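Local coordinates for 3-guanidinopropionase (PDB 3NIQ), which catalyses the manganese-dependent hydrolysis of 3-guanidinopropanoate to beta-alanine and urea, working as a homohexamer of the arginase family, at residues 78-83 with 302-307; 116-121 with 308-313. One frame throughout, in Å; residues are numbered along the deposited sequence.

Interaction 1: 78-83 with 302-307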
loop_
_atom_site.group_PDB
_atom_site.type_symbol
_atom_site.label_atom_id
_atom_site.label_comp_id
_atom_site.label_asym_id
_atom_site.label_seq_id
_atom_site.Cartn_x
_atom_site.Cartn_y
_atom_site.Cartn_z
ATOM N N ALA A 78 0.410 19.966 -31.274
ATOM C CA ALA A 78 0.405 20.813 -30.098
ATOM C C ALA A 78 -1.056 21.247 -29.925
ATOM O O ALA A 78 -1.471 22.266 -30.482
ATOM C CB ALA A 78 1.331 22.022 -30.310
ATOM N N PRO A 79 -1.848 20.449 -29.169
ATOM C CA PRO A 79 -3.307 20.599 -29.132
ATOM C C PRO A 79 -3.788 21.995 -28.731
ATOM O O PRO A 79 -4.753 22.504 -29.310
ATOM C CB PRO A 79 -3.753 19.558 -28.095
ATOM C CG PRO A 79 -2.545 19.270 -27.279
ATOM C CD PRO A 79 -1.384 19.402 -28.240
ATOM N N TYR A 80 -3.130 22.594 -27.751
ATOM C CA TYR A 80 -3.576 23.863 -27.213
ATOM C C TYR A 80 -3.313 25.027 -28.163
ATOM O O TYR A 80 -3.982 26.046 -28.050
ATOM C CB TYR A 80 -2.954 24.112 -25.840
ATOM C CG TYR A 80 -2.978 22.866 -24.988
ATOM C CD1 TYR A 80 -4.192 22.276 -24.601
ATOM C CD2 TYR A 80 -1.793 22.258 -24.590
ATOM C CE1 TYR A 80 -4.202 21.109 -23.825
ATOM C CE2 TYR A 80 -1.799 21.102 -23.837
ATOM C CZ TYR A 80 -3.000 20.530 -23.461
ATOM O OH TYR A 80 -2.992 19.381 -22.718
ATOM N N ASP A 81 -2.339 24.872 -29.067
ATOM C CA ASP A 81 -2.100 25.862 -30.131
ATOM C C ASP A 81 -3.089 25.667 -31.264
ATOM O O ASP A 81 -3.615 26.646 -31.794
ATOM C CB ASP A 81 -0.665 25.807 -30.679
ATOM C CG ASP A 81 0.373 26.285 -29.667
ATOM O OD1 ASP A 81 0.036 27.105 -28.795
ATOM O OD2 ASP A 81 1.528 25.835 -29.749
ATOM N N LEU A 82 -3.371 24.406 -31.597
ATOM C CA LEU A 82 -4.329 24.085 -32.651
ATOM C C LEU A 82 -5.728 24.613 -32.374
ATOM O O LEU A 82 -6.338 25.218 -33.248
ATOM C CB LEU A 82 -4.409 22.575 -32.906
ATOM C CG LEU A 82 -3.378 21.963 -33.819
ATOM C CD1 LEU A 82 -3.830 20.541 -34.171
ATOM C CD2 LEU A 82 -3.233 22.835 -35.088
ATOM N N VAL A 83 -6.239 24.381 -31.166
ATOM C CA VAL A 83 -7.630 24.749 -30.835
ATOM C C VAL A 83 -7.743 25.176 -29.382
ATOM O O VAL A 83 -6.770 25.076 -28.622
ATOM C CB VAL A 83 -8.621 23.566 -31.087
ATOM C CG1 VAL A 83 -8.462 23.018 -32.500
ATOM C CG2 VAL A 83 -8.411 22.448 -30.056
ATOM N N MET A 302 -3.561 8.527 -21.874
ATOM C CA MET A 302 -4.479 8.208 -22.977
ATOM C C MET A 302 -5.393 9.412 -23.290
ATOM O O MET A 302 -5.677 9.708 -24.453
ATOM C CB MET A 302 -5.285 6.952 -22.652
ATOM C CG MET A 302 -4.414 5.710 -22.405
ATOM S SD MET A 302 -3.289 5.363 -23.785
ATOM C CE MET A 302 -4.413 5.383 -25.186
ATOM N N MET A 303 -5.788 10.141 -22.255
ATOM C CA MET A 303 -6.572 11.354 -22.443
ATOM C C MET A 303 -5.800 12.324 -23.347
ATOM O O MET A 303 -6.346 12.851 -24.327
ATOM C CB MET A 303 -6.842 12.017 -21.089
ATOM C CG MET A 303 -7.798 13.226 -21.170
ATOM S SD MET A 303 -8.160 13.926 -19.565
ATOM C CE MET A 303 -9.644 14.863 -19.959
ATOM N N PHE A 304 -4.525 12.546 -23.019
ATOM C CA PHE A 304 -3.679 13.383 -23.871
ATOM C C PHE A 304 -3.538 12.828 -25.295
ATOM O O PHE A 304 -3.606 13.592 -26.262
ATOM C CB PHE A 304 -2.299 13.592 -23.250
ATOM C CG PHE A 304 -1.432 14.535 -24.040
ATOM C CD1 PHE A 304 -1.652 15.906 -23.991
ATOM C CD2 PHE A 304 -0.414 14.056 -24.850
ATOM C CE1 PHE A 304 -0.881 16.785 -24.735
ATOM C CE2 PHE A 304 0.385 14.958 -25.602
ATOM C CZ PHE A 304 0.146 16.298 -25.527
ATOM N N GLU A 305 -3.318 11.517 -25.436
ATOM C CA GLU A 305 -3.184 10.924 -26.775
ATOM C C GLU A 305 -4.443 11.252 -27.599
ATOM O O GLU A 305 -4.351 11.641 -28.758
ATOM C CB GLU A 305 -3.018 9.402 -26.722
ATOM C CG GLU A 305 -1.818 8.886 -25.930
ATOM C CD GLU A 305 -0.529 8.966 -26.718
ATOM O OE1 GLU A 305 -0.590 9.117 -27.962
ATOM O OE2 GLU A 305 0.544 8.888 -26.088
ATOM N N LEU A 306 -5.605 11.082 -26.974
ATOM C CA LEU A 306 -6.905 11.333 -27.609
ATOM C C LEU A 306 -7.151 12.814 -27.880
ATOM O O LEU A 306 -7.750 13.170 -28.905
ATOM C CB LEU A 306 -8.035 10.793 -26.735
ATOM C CG LEU A 306 -8.147 9.280 -26.652
ATOM C CD1 LEU A 306 -9.069 8.904 -25.485
ATOM C CD2 LEU A 306 -8.631 8.676 -27.963
ATOM N N LEU A 307 -6.691 13.671 -26.960
ATOM C CA LEU A 307 -6.831 15.112 -27.110
ATOM C C LEU A 307 -6.157 15.581 -28.398
ATOM O O LEU A 307 -6.690 16.409 -29.130
ATOM C CB LEU A 307 -6.229 15.855 -25.906
ATOM C CG LEU A 307 -5.991 17.365 -26.041
ATOM C CD1 LEU A 307 -7.286 18.114 -26.385
ATOM C CD2 LEU A 307 -5.394 17.945 -24.759
#

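Interaction 2: 116-121 with 308-313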
loop_
_atom_site.group_PDB
_atom_site.type_symbol
_atom_site.label_atom_id
_atom_site.label_comp_id
_atom_site.label_asym_id
_atom_site.label_seq_id
_atom_site.Cartn_x
_atom_site.Cartn_y
_atom_site.Cartn_z
ATOM N N GLY A 116 -21.312 23.144 -30.043
ATOM C CA GLY A 116 -20.386 22.671 -31.063
ATOM C C GLY A 116 -19.041 22.259 -30.457
ATOM O O GLY A 116 -18.050 22.154 -31.155
ATOM N N THR A 117 -19.011 22.022 -29.147
ATOM C CA THR A 117 -17.768 21.622 -28.467
ATOM C C THR A 117 -17.603 20.089 -28.496
ATOM O O THR A 117 -18.564 19.358 -28.249
ATOM C CB THR A 117 -17.774 22.175 -27.017
ATOM O OG1 THR A 117 -18.007 23.589 -27.059
ATOM C CG2 THR A 117 -16.457 21.917 -26.286
ATOM N N LEU A 118 -16.407 19.605 -28.822
ATOM C CA LEU A 118 -16.130 18.173 -28.779
ATOM C C LEU A 118 -15.738 17.764 -27.361
ATOM O O LEU A 118 -14.842 18.360 -26.791
ATOM C CB LEU A 118 -15.007 17.783 -29.743
ATOM C CG LEU A 118 -15.137 18.186 -31.217
ATOM C CD1 LEU A 118 -14.033 17.538 -32.028
ATOM C CD2 LEU A 118 -16.504 17.804 -31.771
ATOM N N PRO A 119 -16.425 16.755 -26.794
ATOM C CA PRO A 119 -16.142 16.332 -25.430
ATOM C C PRO A 119 -15.043 15.271 -25.325
ATOM O O PRO A 119 -15.041 14.274 -26.042
ATOM C CB PRO A 119 -17.483 15.761 -24.954
ATOM C CG PRO A 119 -18.050 15.133 -26.241
ATOM C CD PRO A 119 -17.599 16.057 -27.363
ATOM N N LEU A 120 -14.118 15.491 -24.402
ATOM C CA LEU A 120 -13.129 14.496 -24.070
ATOM C C LEU A 120 -13.326 14.227 -22.582
ATOM O O LEU A 120 -13.028 15.081 -21.761
ATOM C CB LEU A 120 -11.708 14.999 -24.367
ATOM C CG LEU A 120 -10.595 14.040 -23.887
ATOM C CD1 LEU A 120 -10.837 12.590 -24.308
ATOM C CD2 LEU A 120 -9.237 14.484 -24.413
ATOM N N SER A 121 -13.884 13.063 -22.259
ATOM C CA SER A 121 -14.475 12.839 -20.937
ATOM C C SER A 121 -13.737 11.761 -20.167
ATOM O O SER A 121 -13.192 10.812 -20.762
ATOM C CB SER A 121 -15.954 12.438 -21.070
ATOM O OG SER A 121 -16.684 13.440 -21.762
ATOM N N CYS A 308 -4.975 15.053 -28.661
ATOM C CA CYS A 308 -4.230 15.470 -29.837
ATOM C C CYS A 308 -5.036 15.196 -31.095
ATOM O O CYS A 308 -5.044 16.007 -32.018
ATOM C CB CYS A 308 -2.866 14.783 -29.892
ATOM S SG CYS A 308 -1.742 15.390 -28.588
ATOM N N LEU A 309 -5.720 14.059 -31.127
ATOM C CA LEU A 309 -6.514 13.697 -32.299
ATOM C C LEU A 309 -7.803 14.488 -32.400
ATOM O O LEU A 309 -8.200 14.891 -33.494
ATOM C CB LEU A 309 -6.803 12.200 -32.319
ATOM C CG LEU A 309 -5.596 11.272 -32.229
ATOM C CD1 LEU A 309 -6.041 9.829 -32.399
ATOM C CD2 LEU A 309 -4.534 11.650 -33.278
ATOM N N LEU A 310 -8.450 14.735 -31.267
ATOM C CA LEU A 310 -9.648 15.563 -31.282
ATOM C C LEU A 310 -9.328 17.011 -31.657
ATOM O O LEU A 310 -10.113 17.662 -32.342
ATOM C CB LEU A 310 -10.356 15.546 -29.926
ATOM C CG LEU A 310 -10.950 14.212 -29.479
ATOM C CD1 LEU A 310 -11.320 14.300 -27.994
ATOM C CD2 LEU A 310 -12.209 13.906 -30.318
ATOM N N ALA A 311 -8.204 17.524 -31.173
ATOM C CA ALA A 311 -7.764 18.857 -31.576
ATOM C C ALA A 311 -7.720 18.964 -33.106
ATOM O O ALA A 311 -8.220 19.940 -33.662
ATOM C CB ALA A 311 -6.399 19.189 -30.976
ATOM N N GLU A 312 -7.129 17.974 -33.774
ATOM C CA GLU A 312 -7.050 17.988 -35.239
ATOM C C GLU A 312 -8.438 17.967 -35.887
ATOM O O GLU A 312 -8.679 18.688 -36.844
ATOM C CB GLU A 312 -6.201 16.839 -35.778
ATOM C CG GLU A 312 -4.703 17.005 -35.535
ATOM C CD GLU A 312 -3.852 16.180 -36.484
ATOM O OE1 GLU A 312 -2.807 16.695 -36.923
ATOM O OE2 GLU A 312 -4.196 15.008 -36.769
ATOM N N SER A 313 -9.347 17.142 -35.366
ATOM C CA SER A 313 -10.708 17.112 -35.908
ATOM C C SER A 313 -11.397 18.449 -35.699
ATOM O O SER A 313 -12.002 18.980 -36.626
ATOM C CB SER A 313 -11.548 15.978 -35.298
ATOM O OG SER A 313 -11.108 14.718 -35.766
#

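Interaction 1: 78-83 with 302-307
L307 meets P79 and Y80 through different parts of its side chain. Its CG lies 3.7 Å from P79 CB, and the two side chains cross at about a right angle. The CD2 branch reaches on to the tyrosine, where L307 CD2 is 3.5 Å from Y80 CE1 and equally close to Y80 OH; it approaches the ring obliquely near the hydroxyl end. F304 supplies the second site of contact. Its CE1 lies 3.9 Å from P79 CG, while Y80 OH sits in the plane of the phenyl ring, at the CD1–CE1 edge, 3.9 Å from F304 CE1. No hydrogen bond crosses between 78-83 and 302-307, and the 196 Å² buried there comes from these four residues almost entirely.

The pairing sets the short helix 79-82 against the long C-terminal helix 294-317 of the arginase-type alpha/beta fold. F304 and L307, three residues apart, lie on neighbouring turns of that helix. Both have CG anti to the backbone N (chi1 -175° and 166°), which carries their ends toward the short helix.

Within 78-83, P79 CG lies 3.9 Å above the plane of the Y80 ring and over its centre, on the same side from which L307 CD2 comes in obliquely. Further out, P8, M24 and L26 touch the Y80 side chain, and the Y80 carbonyl oxygen accepts a hydrogen bond from H5 ND1. F304 also packs on S191 of a second subunit, which places this patch beside a subunit interface.

Interaction 2: 116-121 with 308-313
L310 points from helix 294-317 toward strand 118-123 and meets both L118 and L120, which flank P119 and likewise direct their side chains toward the helix. It loses 81 Å² of its surface to the strand segment, the largest share of any residue here. Its two methyls divide the work. L310 CD1 lies 3.7 Å from L120 CB and also touches CG and both methyls of L120, so this branch rests against the whole of that side chain rather than one end of it. L310 CD2 is turned toward L118, whose CD1 it approaches more loosely at 4.4 Å.

L118, which buries 59 Å², uses only its CD1 methyl. L118 CD1 lies 3.9 Å from the main-chain L310 O and 4.4 Å from S313 CB, thus spanning one helical turn. A chi1 of -54°, with CG anti to the carbonyl carbon, brings the methyl to both.

The local axes of 118-121 and 308-313 run antiparallel at 175°, 9.8 Å apart at closest approach. This is a helix laid along a face of the parallel sheet in an alpha/beta fold. The strand is an inner one: L118 and L120 bond through their backbones to strand 37-42, and P119 to A280 of strand 277-283. S313 meets the L118 methyl through its CB, while its OG accepts a hydrogen bond from the backbone N of L277, in that same neighbouring strand.

No hydrogen bond links 116-121 to 308-313. Between these two segments the helix is therefore held by aliphatic packing, which sets no precise direction, while the directional bond of S313 goes to the next strand.

In the fold
The two contacts use successive segments, 302-307 and then 308-313, of helix 294-317, and their centres lie 8 Å apart. The segments alternate along the chain: 78-83 and 116-121 come first, so the C-terminal helix closes back onto two earlier elements, helix 79-82 in interaction 1 and strand 118-123 of the sheet in interaction 2. The two contacts meet directly, with L307 CB 3.6 Å from L120 CD2 and P79 CA 3.9 Å from A311 CB. One helix thus joins the short helix to the sheet in a continuous buried layer of the subunit, set back from the manganese site: the L120 side chain is about 12 Å from that of the ligand H126.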